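Local coordinates for protein muramidase (Trichobolus zukalii, PDB 6ZMV) that probably hydrolyses the beta-1,4-glycosidic bonds of bacterial cell-wall peptidoglycan, as a fungal family 25 glycoside hydrolase with lysozyme (muramidase) activity, at residues G58-R63 and D74-N79; N121-K124 and Y130-I133; S70-F75 and V113-D118; I177-D182 and G187-S192. All blocks are in the same frame, centred on the assembly; numbering follows the deposited sequence. Where two conformers were deposited one is given.

Interaction 1: G58-R63 and D74-N79; sequences GYHFAR and DFFFKN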
loop_
_atom_site.group_PDB
_atom_site.type_symbol
_atom_site.label_atom_id
_atom_site.label_comp_id
_atom_site.label_asym_id
_atom_site.label_seq_id
_atom_site.Cartn_x
_atom_site.Cartn_y
_atom_site.Cartn_z
ATOM N N GLY A 58 -5.082 1.218 5.066
ATOM C CA GLY A 58 -4.769 2.525 4.489
ATOM C C GLY A 58 -3.430 2.517 3.745
ATOM O O GLY A 58 -2.591 1.636 3.892
ATOM N N TYR A 59 -3.231 3.549 2.925
ATOM C CA TYR A 59 -1.936 3.798 2.283
ATOM C C TYR A 59 -1.509 5.254 2.418
ATOM O O TYR A 59 -2.331 6.164 2.543
ATOM C CB TYR A 59 -1.854 3.256 0.850
ATOM C CG TYR A 59 -2.560 3.993 -0.258
ATOM C CD1 TYR A 59 -1.961 5.114 -0.844
ATOM C CD2 TYR A 59 -3.781 3.562 -0.765
ATOM C CE1 TYR A 59 -2.529 5.737 -1.924
ATOM C CE2 TYR A 59 -4.347 4.186 -1.854
ATOM C CZ TYR A 59 -3.716 5.258 -2.443
ATOM O OH TYR A 59 -4.292 5.874 -3.511
ATOM N N HIS A 60 -0.195 5.420 2.383
ATOM C CA HIS A 60 0.476 6.721 2.440
ATOM C C HIS A 60 1.217 6.998 1.142
ATOM O O HIS A 60 2.118 6.232 0.785
ATOM C CB HIS A 60 1.486 6.692 3.591
ATOM C CG HIS A 60 2.213 8.001 3.667
ATOM N ND1 HIS A 60 1.606 9.119 4.170
ATOM C CD2 HIS A 60 3.430 8.375 3.228
ATOM C CE1 HIS A 60 2.472 10.131 4.054
ATOM N NE2 HIS A 60 3.603 9.698 3.481
ATOM N N PHE A 61 0.847 8.078 0.465
ATOM C CA PHE A 61 1.577 8.536 -0.717
ATOM C C PHE A 61 2.843 9.276 -0.270
ATOM O O PHE A 61 2.768 10.385 0.245
ATOM C CB PHE A 61 0.632 9.363 -1.591
ATOM C CG PHE A 61 1.175 9.742 -2.940
ATOM C CD1 PHE A 61 2.380 10.420 -3.104
ATOM C CD2 PHE A 61 0.392 9.515 -4.054
ATOM C CE1 PHE A 61 2.845 10.700 -4.368
ATOM C CE2 PHE A 61 0.850 9.846 -5.312
ATOM C CZ PHE A 61 2.047 10.459 -5.457
ATOM N N ALA A 62 3.987 8.660 -0.406
ATOM C CA ALA A 62 5.264 9.198 0.091
ATOM C C ALA A 62 5.621 10.453 -0.694
ATOM O O ALA A 62 5.569 10.501 -1.933
ATOM C CB ALA A 62 6.382 8.186 -0.082
ATOM N N ARG A 63 6.163 11.432 0.032
ATOM C CA ARG A 63 6.815 12.617 -0.583
ATOM C C ARG A 63 8.180 12.791 0.044
ATOM O O ARG A 63 8.348 13.532 1.004
ATOM C CB ARG A 63 5.912 13.829 -0.412
ATOM C CG ARG A 63 4.581 13.790 -1.165
ATOM C CD ARG A 63 4.771 14.083 -2.642
ATOM N NE ARG A 63 3.612 14.136 -3.459
ATOM C CZ ARG A 63 3.576 14.035 -4.781
ATOM N NH1 ARG A 63 4.677 13.888 -5.528
ATOM N NH2 ARG A 63 2.375 14.097 -5.324
ATOM N N ASP A 74 4.664 8.812 11.149
ATOM C CA ASP A 74 3.865 9.271 12.303
ATOM C C ASP A 74 2.532 9.830 11.781
ATOM O O ASP A 74 1.455 9.561 12.335
ATOM C CB ASP A 74 4.588 10.411 13.029
ATOM C CG ASP A 74 5.694 9.963 13.938
ATOM O OD1 ASP A 74 5.786 8.779 14.205
ATOM O OD2 ASP A 74 6.472 10.848 14.357
ATOM N N PHE A 75 2.601 10.650 10.731
ATOM C CA PHE A 75 1.420 11.306 10.163
ATOM C C PHE A 75 0.432 10.270 9.625
ATOM O O PHE A 75 -0.764 10.332 9.897
ATOM C CB PHE A 75 1.876 12.321 9.110
ATOM C CG PHE A 75 0.744 13.065 8.484
ATOM C CD1 PHE A 75 -0.065 13.906 9.238
ATOM C CD2 PHE A 75 0.566 13.031 7.114
ATOM C CE1 PHE A 75 -1.080 14.607 8.610
ATOM C CE2 PHE A 75 -0.483 13.686 6.498
ATOM C CZ PHE A 75 -1.296 14.466 7.251
ATOM N N PHE A 76 0.934 9.320 8.869
ATOM C CA PHE A 76 0.110 8.208 8.335
ATOM C C PHE A 76 -0.572 7.458 9.483
ATOM O O PHE A 76 -1.758 7.197 9.461
ATOM C CB PHE A 76 0.982 7.306 7.508
ATOM C CG PHE A 76 0.340 6.043 7.019
ATOM C CD1 PHE A 76 -0.858 6.051 6.350
ATOM C CD2 PHE A 76 0.987 4.848 7.214
ATOM C CE1 PHE A 76 -1.396 4.880 5.866
ATOM C CE2 PHE A 76 0.460 3.650 6.706
ATOM C CZ PHE A 76 -0.730 3.697 6.001
ATOM N N PHE A 77 0.239 7.067 10.462
ATOM C CA PHE A 77 -0.247 6.219 11.547
ATOM C C PHE A 77 -1.375 6.908 12.307
ATOM O O PHE A 77 -2.346 6.194 12.667
ATOM C CB PHE A 77 0.928 5.871 12.462
ATOM C CG PHE A 77 0.527 5.007 13.623
ATOM C CD1 PHE A 77 0.277 3.650 13.427
ATOM C CD2 PHE A 77 0.342 5.565 14.891
ATOM C CE1 PHE A 77 -0.109 2.862 14.499
ATOM C CE2 PHE A 77 0.027 4.774 15.970
ATOM C CZ PHE A 77 -0.240 3.436 15.755
ATOM N N LYS A 78 -1.230 8.210 12.506
ATOM C CA LYS A 78 -2.203 9.016 13.295
ATOM C C LYS A 78 -3.490 9.240 12.494
ATOM O O LYS A 78 -4.465 9.655 13.058
ATOM C CB LYS A 78 -1.568 10.324 13.762
ATOM C CG LYS A 78 -0.545 10.091 14.850
ATOM C CD LYS A 78 0.383 11.285 15.114
ATOM N N ASN A 79 -3.474 9.042 11.176
ATOM C CA ASN A 79 -4.563 9.507 10.280
ATOM C C ASN A 79 -5.074 8.372 9.388
ATOM O O ASN A 79 -5.407 8.606 8.221
ATOM C CB ASN A 79 -4.118 10.713 9.455
ATOM C CG ASN A 79 -3.990 11.927 10.363
ATOM O OD1 ASN A 79 -4.995 12.501 10.777
ATOM N ND2 ASN A 79 -2.779 12.289 10.685
#
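F76 meets the strand 58-61 with one face and one edge of its ring. Over the face lies H60 CB, 3.9 Å from the ring centroid and 20° off the normal, a CH-pi contact displaced toward the rim. At the edge, near the ring plane, F76 CZ comes to 3.5 Å from G58 O; Y59 C approaches F76 CE1 obliquely, at 3.5 Å. With CG anti to the backbone N (chi1 173°), the phenyl reaches from the helix to the strand backbone, which the glycine at G58 leaves directly against the ring; the imidazole of H60 slides past it in the opposite direction, the two ring planes oblique. In the second shell, H60 ND1 is hydrogen-bonded to T32, which helps fix the imidazole's rotation, while F119 of helix 109-127 packs on both H60 and F76. An alanine in place of F76 would probably leave H60 CB without its aromatic cover and open a gap against the G58-Y59 backbone. The strand and helix axes run at 151°, 8.9 Å apart, as the first strand and helix of a beta-alpha-beta unit in the family's TIM-barrel-like fold.

Interaction 2: N121-K124 and Y130-I133; sequences NRYK and YPMI. With SO4 (sulfate ion), chain G.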
loop_
_atom_site.group_PDB
_atom_site.type_symbol
_atom_site.label_atom_id
_atom_site.label_comp_id
_atom_site.label_asym_id
_atom_site.label_seq_id
_atom_site.Cartn_x
_atom_site.Cartn_y
_atom_site.Cartn_z
ATOM N N ASN A 121 10.634 1.400 9.691
ATOM C CA ASN A 121 10.943 1.079 11.080
ATOM C C ASN A 121 10.083 1.924 11.996
ATOM O O ASN A 121 9.633 1.416 13.032
ATOM C CB ASN A 121 12.433 1.244 11.354
ATOM C CG ASN A 121 13.221 0.085 10.767
ATOM O OD1 ASN A 121 13.057 -1.062 11.191
ATOM N ND2 ASN A 121 14.043 0.361 9.770
ATOM N N ARG A 122 9.833 3.192 11.698
ATOM C CA ARG A 122 8.904 3.980 12.529
ATOM C C ARG A 122 7.521 3.332 12.535
ATOM O O ARG A 122 6.902 3.195 13.620
ATOM C CB ARG A 122 8.823 5.402 12.013
ATOM C CG ARG A 122 8.095 6.344 12.934
ATOM C CD ARG A 122 8.667 6.405 14.328
ATOM N NE ARG A 122 8.034 7.477 15.054
ATOM C CZ ARG A 122 8.548 8.040 16.121
ATOM N NH1 ARG A 122 9.682 7.623 16.645
ATOM N NH2 ARG A 122 7.885 9.014 16.692
ATOM N N TYR A 123 7.029 2.908 11.379
ATOM C CA TYR A 123 5.715 2.253 11.309
ATOM C C TYR A 123 5.697 0.964 12.135
ATOM O O TYR A 123 4.682 0.705 12.834
ATOM C CB TYR A 123 5.315 2.028 9.842
ATOM C CG TYR A 123 3.908 1.503 9.729
ATOM C CD1 TYR A 123 2.856 2.398 9.708
ATOM C CD2 TYR A 123 3.649 0.124 9.713
ATOM C CE1 TYR A 123 1.556 1.928 9.693
ATOM C CE2 TYR A 123 2.351 -0.341 9.673
ATOM C CZ TYR A 123 1.289 0.565 9.706
ATOM O OH TYR A 123 -0.029 0.077 9.607
ATOM N N LYS A 124 6.767 0.189 12.088
ATOM C CA LYS A 124 6.887 -1.027 12.873
ATOM C C LYS A 124 6.769 -0.741 14.363
ATOM O O LYS A 124 6.036 -1.473 15.051
ATOM C CB LYS A 124 8.216 -1.704 12.538
ATOM C CG LYS A 124 8.680 -2.877 13.387
ATOM C CD LYS A 124 7.923 -4.095 13.190
ATOM C CE LYS A 124 8.561 -5.229 13.954
ATOM N NZ LYS A 124 7.644 -6.399 13.991
ATOM N N TYR A 130 5.618 -4.471 10.293
ATOM C CA TYR A 130 6.125 -3.781 9.106
ATOM C C TYR A 130 4.991 -3.424 8.154
ATOM O O TYR A 130 4.034 -4.193 7.990
ATOM C CB TYR A 130 7.177 -4.642 8.422
ATOM C CG TYR A 130 8.480 -4.694 9.193
ATOM C CD1 TYR A 130 9.303 -3.580 9.229
ATOM C CD2 TYR A 130 8.912 -5.852 9.801
ATOM C CE1 TYR A 130 10.497 -3.579 9.905
ATOM C CE2 TYR A 130 10.132 -5.870 10.465
ATOM C CZ TYR A 130 10.924 -4.733 10.528
ATOM O OH TYR A 130 12.161 -4.687 11.152
ATOM N N PRO A 131 5.111 -2.297 7.447
ATOM C CA PRO A 131 4.163 -1.944 6.420
ATOM C C PRO A 131 4.430 -2.758 5.168
ATOM O O PRO A 131 5.510 -3.293 4.944
ATOM C CB PRO A 131 4.435 -0.474 6.172
ATOM C CG PRO A 131 5.944 -0.377 6.395
ATOM C CD PRO A 131 6.255 -1.359 7.501
ATOM N N MET A 132 3.441 -2.744 4.295
ATOM C CA MET A 132 3.646 -3.174 2.895
ATOM C C MET A 132 4.313 -2.026 2.128
ATOM O O MET A 132 4.110 -0.844 2.481
ATOM C CB MET A 132 2.309 -3.532 2.240
ATOM C CG MET A 132 1.465 -4.463 3.097
ATOM S SD MET A 132 0.144 -5.319 2.275
ATOM C CE MET A 132 -0.931 -3.926 1.950
ATOM N N ILE A 133 5.046 -2.363 1.083
ATOM C CA ILE A 133 5.673 -1.375 0.167
ATOM C C ILE A 133 5.066 -1.564 -1.200
ATOM O O ILE A 133 5.194 -2.688 -1.758
ATOM C CB ILE A 133 7.186 -1.476 0.145
ATOM C CG1 ILE A 133 7.749 -1.117 1.522
ATOM C CG2 ILE A 133 7.752 -0.592 -0.941
ATOM C CD1 ILE A 133 9.259 -1.396 1.636
HETATM S S SO4 G . 5.679 -8.389 11.117
HETATM O O1 SO4 G . 6.434 -7.190 11.394
HETATM O O2 SO4 G . 4.849 -8.023 10.013
HETATM O O3 SO4 G . 6.618 -9.411 10.714
HETATM O O4 SO4 G . 4.858 -8.814 12.229
#
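The turn from helix 109-127 into strand 132-136, the second half of a beta-alpha-beta unit of the barrel, is closed by K124 and Y130, which also grip a sulfate ion probably taken from the crystallisation liquor. The aliphatic part of K124 lies across one face of the Y130 ring: CD stands 3.8 Å from the centroid and 7° off the normal, a centred CH-pi contact. Two torsions lay it there, CG being anti to the backbone N and the chain then bending at chi2 (72°) before running on extended. At the ring's edge, in its plane, N121 OD1 comes within 3.7 Å of Y130 OH, with the amide turned steeply from the ring; the ND2 of that amide is bonded to S117 O. A glycine in place of Y130 would probably leave the K124 methylenes without the ring face they lie on and N121 OD1 without its edge neighbour. Deeper in, Y123 CD2 packs 3.7 Å from P131 CB, the two side chains sliding past each other in opposite directions, while Y123 OH is anchored to G81 O and G92 N. K124 NZ is also bonded to G128 O within the turn. One sulfate oxygen takes two bonds: O1 accepts from K124 NZ at 3.0 Å and from Y130 N at 3.0 Å, the latter with an N-H...O angle of 159°.

Interaction 3: S70-F75 and V113-D118; sequences SAQADF and VNWISD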
loop_
_atom_site.group_PDB
_atom_site.type_symbol
_atom_site.label_atom_id
_atom_site.label_comp_id
_atom_site.label_asym_id
_atom_site.label_seq_id
_atom_site.Cartn_x
_atom_site.Cartn_y
_atom_site.Cartn_z
ATOM N N SER A 70 10.420 9.134 9.022
ATOM C CA SER A 70 9.811 8.995 10.360
ATOM C C SER A 70 8.593 9.916 10.486
ATOM O O SER A 70 7.530 9.510 11.025
ATOM C CB SER A 70 10.800 9.268 11.446
ATOM O OG SER A 70 10.291 8.808 12.681
ATOM N N ALA A 71 8.746 11.157 10.061
ATOM C CA ALA A 71 7.664 12.145 10.223
ATOM C C ALA A 71 6.439 11.701 9.412
ATOM O O ALA A 71 5.306 11.863 9.861
ATOM C CB ALA A 71 8.137 13.484 9.785
ATOM N N GLN A 72 6.656 11.177 8.216
ATOM C CA GLN A 72 5.520 10.713 7.397
ATOM C C GLN A 72 4.899 9.424 7.956
ATOM O O GLN A 72 3.664 9.318 7.901
ATOM C CB GLN A 72 5.964 10.617 5.947
ATOM C CG GLN A 72 5.958 11.994 5.317
ATOM C CD GLN A 72 6.353 12.053 3.863
ATOM O OE1 GLN A 72 5.868 11.325 3.000
ATOM N NE2 GLN A 72 7.222 13.010 3.548
ATOM N N ALA A 73 5.682 8.540 8.532
ATOM C CA ALA A 73 5.096 7.373 9.206
ATOM C C ALA A 73 4.230 7.808 10.390
ATOM O O ALA A 73 3.142 7.264 10.556
ATOM C CB ALA A 73 6.148 6.394 9.657
ATOM N N ASP A 74 4.664 8.812 11.149
ATOM C CA ASP A 74 3.865 9.271 12.303
ATOM C C ASP A 74 2.532 9.830 11.781
ATOM O O ASP A 74 1.455 9.561 12.335
ATOM C CB ASP A 74 4.588 10.411 13.029
ATOM C CG ASP A 74 5.694 9.963 13.938
ATOM O OD1 ASP A 74 5.786 8.779 14.205
ATOM O OD2 ASP A 74 6.472 10.848 14.357
ATOM N N PHE A 75 2.601 10.650 10.731
ATOM C CA PHE A 75 1.420 11.306 10.163
ATOM C C PHE A 75 0.432 10.270 9.625
ATOM O O PHE A 75 -0.764 10.332 9.897
ATOM C CB PHE A 75 1.876 12.321 9.110
ATOM C CG PHE A 75 0.744 13.065 8.484
ATOM C CD1 PHE A 75 -0.065 13.906 9.238
ATOM C CD2 PHE A 75 0.566 13.031 7.114
ATOM C CE1 PHE A 75 -1.080 14.607 8.610
ATOM C CE2 PHE A 75 -0.483 13.686 6.498
ATOM C CZ PHE A 75 -1.296 14.466 7.251
ATOM N N VAL A 113 16.810 4.742 0.079
ATOM C CA VAL A 113 16.756 3.559 0.952
ATOM C C VAL A 113 16.714 4.005 2.404
ATOM O O VAL A 113 15.933 3.421 3.179
ATOM C CB VAL A 113 17.946 2.631 0.642
ATOM C CG1 VAL A 113 18.041 1.513 1.660
ATOM C CG2 VAL A 113 17.793 2.005 -0.746
ATOM N N ASN A 114 17.512 4.986 2.773
ATOM C CA ASN A 114 17.497 5.468 4.185
ATOM C C ASN A 114 16.112 6.036 4.539
ATOM O O ASN A 114 15.641 5.827 5.645
ATOM C CB ASN A 114 18.611 6.497 4.425
ATOM C CG ASN A 114 19.990 5.896 4.439
ATOM O OD1 ASN A 114 20.125 4.681 4.592
ATOM N ND2 ASN A 114 20.967 6.754 4.245
ATOM N N TRP A 115 15.514 6.781 3.626
ATOM C CA TRP A 115 14.204 7.423 3.871
ATOM C C TRP A 115 13.146 6.312 4.055
ATOM O O TRP A 115 12.373 6.338 5.024
ATOM C CB TRP A 115 13.803 8.287 2.668
ATOM C CG TRP A 115 12.589 9.109 2.896
ATOM C CD1 TRP A 115 12.616 10.395 3.317
ATOM C CD2 TRP A 115 11.200 8.727 2.801
ATOM N NE1 TRP A 115 11.328 10.853 3.482
ATOM C CE2 TRP A 115 10.434 9.841 3.218
ATOM C CE3 TRP A 115 10.542 7.566 2.452
ATOM C CZ2 TRP A 115 9.044 9.827 3.217
ATOM C CZ3 TRP A 115 9.182 7.528 2.473
ATOM C CH2 TRP A 115 8.445 8.633 2.898
ATOM N N ILE A 116 13.135 5.322 3.174
ATOM C CA ILE A 116 12.166 4.213 3.314
ATOM C C ILE A 116 12.430 3.460 4.610
ATOM O O ILE A 116 11.501 3.097 5.293
ATOM C CB ILE A 116 12.230 3.302 2.103
ATOM C CG1 ILE A 116 11.803 4.034 0.838
ATOM C CG2 ILE A 116 11.390 2.038 2.306
ATOM C CD1 ILE A 116 12.085 3.275 -0.466
ATOM N N SER A 117 13.683 3.226 4.960
ATOM C CA SER A 117 14.038 2.524 6.221
ATOM C C SER A 117 13.423 3.244 7.400
ATOM O O SER A 117 12.886 2.664 8.324
ATOM C CB SER A 117 15.531 2.422 6.425
ATOM O OG SER A 117 16.141 1.633 5.448
ATOM N N ASP A 118 13.572 4.556 7.407
ATOM C CA ASP A 118 13.051 5.343 8.543
ATOM C C ASP A 118 11.524 5.243 8.581
ATOM O O ASP A 118 10.972 5.076 9.672
ATOM C CB ASP A 118 13.458 6.810 8.421
ATOM C CG ASP A 118 14.888 7.170 8.761
ATOM O OD1 ASP A 118 15.576 6.319 9.257
ATOM O OD2 ASP A 118 15.264 8.324 8.437
HETATM O O HOH W 1 12.098 6.259 12.007
#
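The W115 indole presents the edge of its six-membered ring to Q72, whose amide carbon CD lies in the indole plane 3.6 Å from W115 CZ2. The amide plane is turned 68° from the ring and the two side chains cross at about a right angle, Q72 OE1 standing 3.5 Å from W115 CZ2. The contact joins helices 69-78 and 109-127, two of the helices packed outside the curled sheet in this TIM-barrel-clan fold. It is a sparse one: 186 Å² is buried over both sides, and no direct hydrogen bond crosses it.

The polar ends that meet here are held by other partners. Q72 OE1 accepts from H60 NE2, and Q72 NE2 donates to R63 O and S67 OG, which together fix the rotation of the amide. W115 NE1 is bonded to S67 O, so the indole is tethered to the loop before helix 69-78, and its ring packs on A62, P64 and L94. W115 CG is anti to the backbone N (chi1 -172°), which helps carry the ring out to the amide although its CB does not point at the other helix.

At the more open end of the contact the backbones approach most closely, S70 CA and D118 CA being 5.2 Å apart. There D118 CB is 3.9 Å from S70 N, and R122, one turn on from D118, packs on S70 and A73. A water spans the same gap, donating to D118 O at 2.8 Å and lying 3.2 Å from S70 OG, a weak link that is doubtful because S70 has a second conformer.

Interaction 4: I177-D182 and G187-S192; sequences IWQFND and GGDSDS. With GOL (glycerol), chain D.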
loop_
_atom_site.group_PDB
_atom_site.type_symbol
_atom_site.label_atom_id
_atom_site.label_comp_id
_atom_site.label_asym_id
_atom_site.label_seq_id
_atom_site.Cartn_x
_atom_site.Cartn_y
_atom_site.Cartn_z
ATOM N N ILE A 177 0.763 -8.680 -3.150
ATOM C CA ILE A 177 -0.384 -8.151 -3.910
ATOM C C ILE A 177 0.169 -7.665 -5.239
ATOM O O ILE A 177 1.237 -7.051 -5.270
ATOM C CB ILE A 177 -1.168 -7.078 -3.122
ATOM C CG1 ILE A 177 -1.742 -7.628 -1.814
ATOM C CG2 ILE A 177 -2.241 -6.403 -3.977
ATOM C CD1 ILE A 177 -2.179 -6.587 -0.810
ATOM N N TRP A 178 -0.579 -7.883 -6.309
ATOM C CA TRP A 178 -0.327 -7.354 -7.652
ATOM C C TRP A 178 -1.398 -6.337 -8.007
ATOM O O TRP A 178 -2.586 -6.696 -8.037
ATOM C CB TRP A 178 -0.344 -8.536 -8.602
ATOM C CG TRP A 178 -0.159 -8.253 -10.048
ATOM C CD1 TRP A 178 0.386 -7.173 -10.660
ATOM C CD2 TRP A 178 -0.558 -9.122 -11.105
ATOM N NE1 TRP A 178 0.397 -7.319 -12.021
ATOM C CE2 TRP A 178 -0.189 -8.517 -12.329
ATOM C CE3 TRP A 178 -1.212 -10.364 -11.131
ATOM C CZ2 TRP A 178 -0.511 -9.094 -13.558
ATOM C CZ3 TRP A 178 -1.439 -10.966 -12.348
ATOM C CH2 TRP A 178 -1.075 -10.350 -13.546
ATOM N N GLN A 179 -1.016 -5.129 -8.316
ATOM C CA GLN A 179 -1.901 -4.103 -8.878
ATOM C C GLN A 179 -1.796 -4.250 -10.384
ATOM O O GLN A 179 -0.760 -3.890 -10.965
ATOM C CB GLN A 179 -1.563 -2.706 -8.390
ATOM C CG GLN A 179 -2.632 -1.702 -8.786
ATOM C CD GLN A 179 -2.165 -0.269 -8.570
ATOM O OE1 GLN A 179 -1.238 0.189 -9.283
ATOM N NE2 GLN A 179 -2.723 0.337 -7.550
ATOM N N PHE A 180 -2.823 -4.774 -11.013
ATOM C CA PHE A 180 -2.702 -5.218 -12.436
ATOM C C PHE A 180 -3.444 -4.343 -13.440
ATOM O O PHE A 180 -3.216 -4.526 -14.619
ATOM C CB PHE A 180 -3.149 -6.661 -12.586
ATOM C CG PHE A 180 -4.581 -6.939 -12.221
ATOM C CD1 PHE A 180 -5.560 -6.856 -13.215
ATOM C CD2 PHE A 180 -4.970 -7.351 -10.942
ATOM C CE1 PHE A 180 -6.869 -7.183 -12.914
ATOM C CE2 PHE A 180 -6.283 -7.697 -10.661
ATOM C CZ PHE A 180 -7.224 -7.592 -11.633
ATOM N N ASN A 181 -4.233 -3.357 -12.983
ATOM C CA ASN A 181 -4.783 -2.331 -13.885
ATOM C C ASN A 181 -5.281 -1.145 -13.058
ATOM O O ASN A 181 -5.310 -1.195 -11.822
ATOM C CB ASN A 181 -5.816 -2.906 -14.846
ATOM C CG ASN A 181 -7.171 -3.255 -14.286
ATOM O OD1 ASN A 181 -7.792 -4.267 -14.666
ATOM N ND2 ASN A 181 -7.668 -2.443 -13.408
ATOM N N ASP A 182 -5.568 -0.059 -13.757
ATOM C CA ASP A 182 -6.021 1.195 -13.142
ATOM C C ASP A 182 -7.495 1.413 -13.446
ATOM O O ASP A 182 -7.909 2.572 -13.471
ATOM C CB ASP A 182 -5.120 2.366 -13.530
ATOM C CG ASP A 182 -5.035 2.652 -15.010
ATOM O OD1 ASP A 182 -5.665 1.937 -15.766
ATOM O OD2 ASP A 182 -4.296 3.618 -15.372
ATOM N N GLY A 187 -14.450 1.590 -9.433
ATOM C CA GLY A 187 -13.591 2.736 -9.267
ATOM C C GLY A 187 -12.249 2.321 -8.726
ATOM O O GLY A 187 -12.100 1.362 -7.939
ATOM N N GLY A 188 -11.237 3.113 -9.075
ATOM C CA GLY A 188 -9.880 2.889 -8.597
ATOM C C GLY A 188 -9.149 1.822 -9.386
ATOM O O GLY A 188 -9.423 1.596 -10.590
ATOM N N ASP A 189 -8.168 1.194 -8.737
ATOM C CA ASP A 189 -7.237 0.248 -9.389
ATOM C C ASP A 189 -7.572 -1.163 -8.963
ATOM O O ASP A 189 -8.054 -1.377 -7.841
ATOM C CB ASP A 189 -5.799 0.575 -9.017
ATOM C CG ASP A 189 -5.437 2.028 -9.240
ATOM O OD1 ASP A 189 -5.692 2.526 -10.326
ATOM O OD2 ASP A 189 -5.009 2.716 -8.216
ATOM N N SER A 190 -7.280 -2.125 -9.825
ATOM C CA SER A 190 -7.551 -3.550 -9.549
ATOM C C SER A 190 -6.336 -4.175 -8.890
ATOM O O SER A 190 -5.197 -4.030 -9.397
ATOM C CB SER A 190 -7.831 -4.286 -10.824
ATOM O OG SER A 190 -8.989 -3.769 -11.488
ATOM N N ASP A 191 -6.571 -4.977 -7.868
ATOM C CA ASP A 191 -5.521 -5.700 -7.148
ATOM C C ASP A 191 -5.859 -7.195 -7.041
ATOM O O ASP A 191 -7.005 -7.575 -7.043
ATOM C CB ASP A 191 -5.299 -5.112 -5.759
ATOM C CG ASP A 191 -4.849 -3.666 -5.794
ATOM O OD1 ASP A 191 -3.701 -3.419 -6.186
ATOM O OD2 ASP A 191 -5.663 -2.778 -5.451
ATOM N N SER A 192 -4.809 -7.994 -6.900
ATOM C CA SER A 192 -4.952 -9.442 -6.668
ATOM C C SER A 192 -3.958 -9.899 -5.598
ATOM O O SER A 192 -2.739 -9.665 -5.755
ATOM C CB SER A 192 -4.691 -10.200 -7.960
ATOM O OG SER A 192 -4.914 -11.591 -7.797
HETATM C C1 GOL D . -2.357 2.866 -4.697
HETATM O O1 GOL D . -2.191 1.481 -4.908
HETATM C C2 GOL D . -1.556 3.591 -5.734
HETATM O O2 GOL D . -1.951 3.158 -7.036
HETATM C C3 GOL D . -1.701 5.080 -5.640
HETATM O O3 GOL D . -1.412 5.633 -6.906
HETATM O O HOH W 2 -8.070 4.633 -11.428
HETATM O O HOH W 3 -9.996 3.411 -12.251
#
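F180 lays one face of its ring over S190: S190 CB is 3.7 Å from the centroid and 21° off the normal, a CH-pi contact offset toward the rim, with the backbone carbon of D191 at the ring's edge. CG of F180 sits between the backbone N and the carbonyl carbon (chi1 61°), folding the phenyl back across the neighbouring strand, while F180 CB covers a face of the W178 indole. Q179 and D191 share the sheet face opposite that of W178 and S192, and cross obliquely, Q179 CB 3.2 Å from D191 OD1. The extended Q179 amide is held through OE1 by Y134 and Y161 and through NE2 by D6, and Q179 NE2 donates to glycerol O2 at 3.0 Å, nearly straight at 170°. That glycerol is also bonded to E97 and, weakly, to D189. The carboxylates of D189 and D191 lie close to that of D6. The backbones pair through W178 N to S192 O at 2.9 Å and F180 N to S190 O at 3.0 Å; the register then shifts by one between Q179 and N181. This bulged antiparallel hairpin closes the barrel sheet, Q179 and D189 facing a glycerol-filled pocket consistent with family 25's substrate cleft.

In the fold
From the N terminus, interaction 1 folds helix 69-78 back on the preceding strand 55-61. Interaction 3 starts on that helix, sharing D74 and F75, and closes a longer loop to helix 109-127; this loop (70 to 118) begins inside that of interaction 1 (58 to 79) and runs beyond it, so the two cross. Interaction 2 follows in series, closing a short turn into strand 132-136. The D74-R122 salt bridge links the two helices, and F76 packs on Y123. Interaction 4 comes last, a local hairpin on the opposite side of the chain's centre from the other three. Interactions 1, 2 and 4 reach the same sheet, where M132 packs on I177, two strands along.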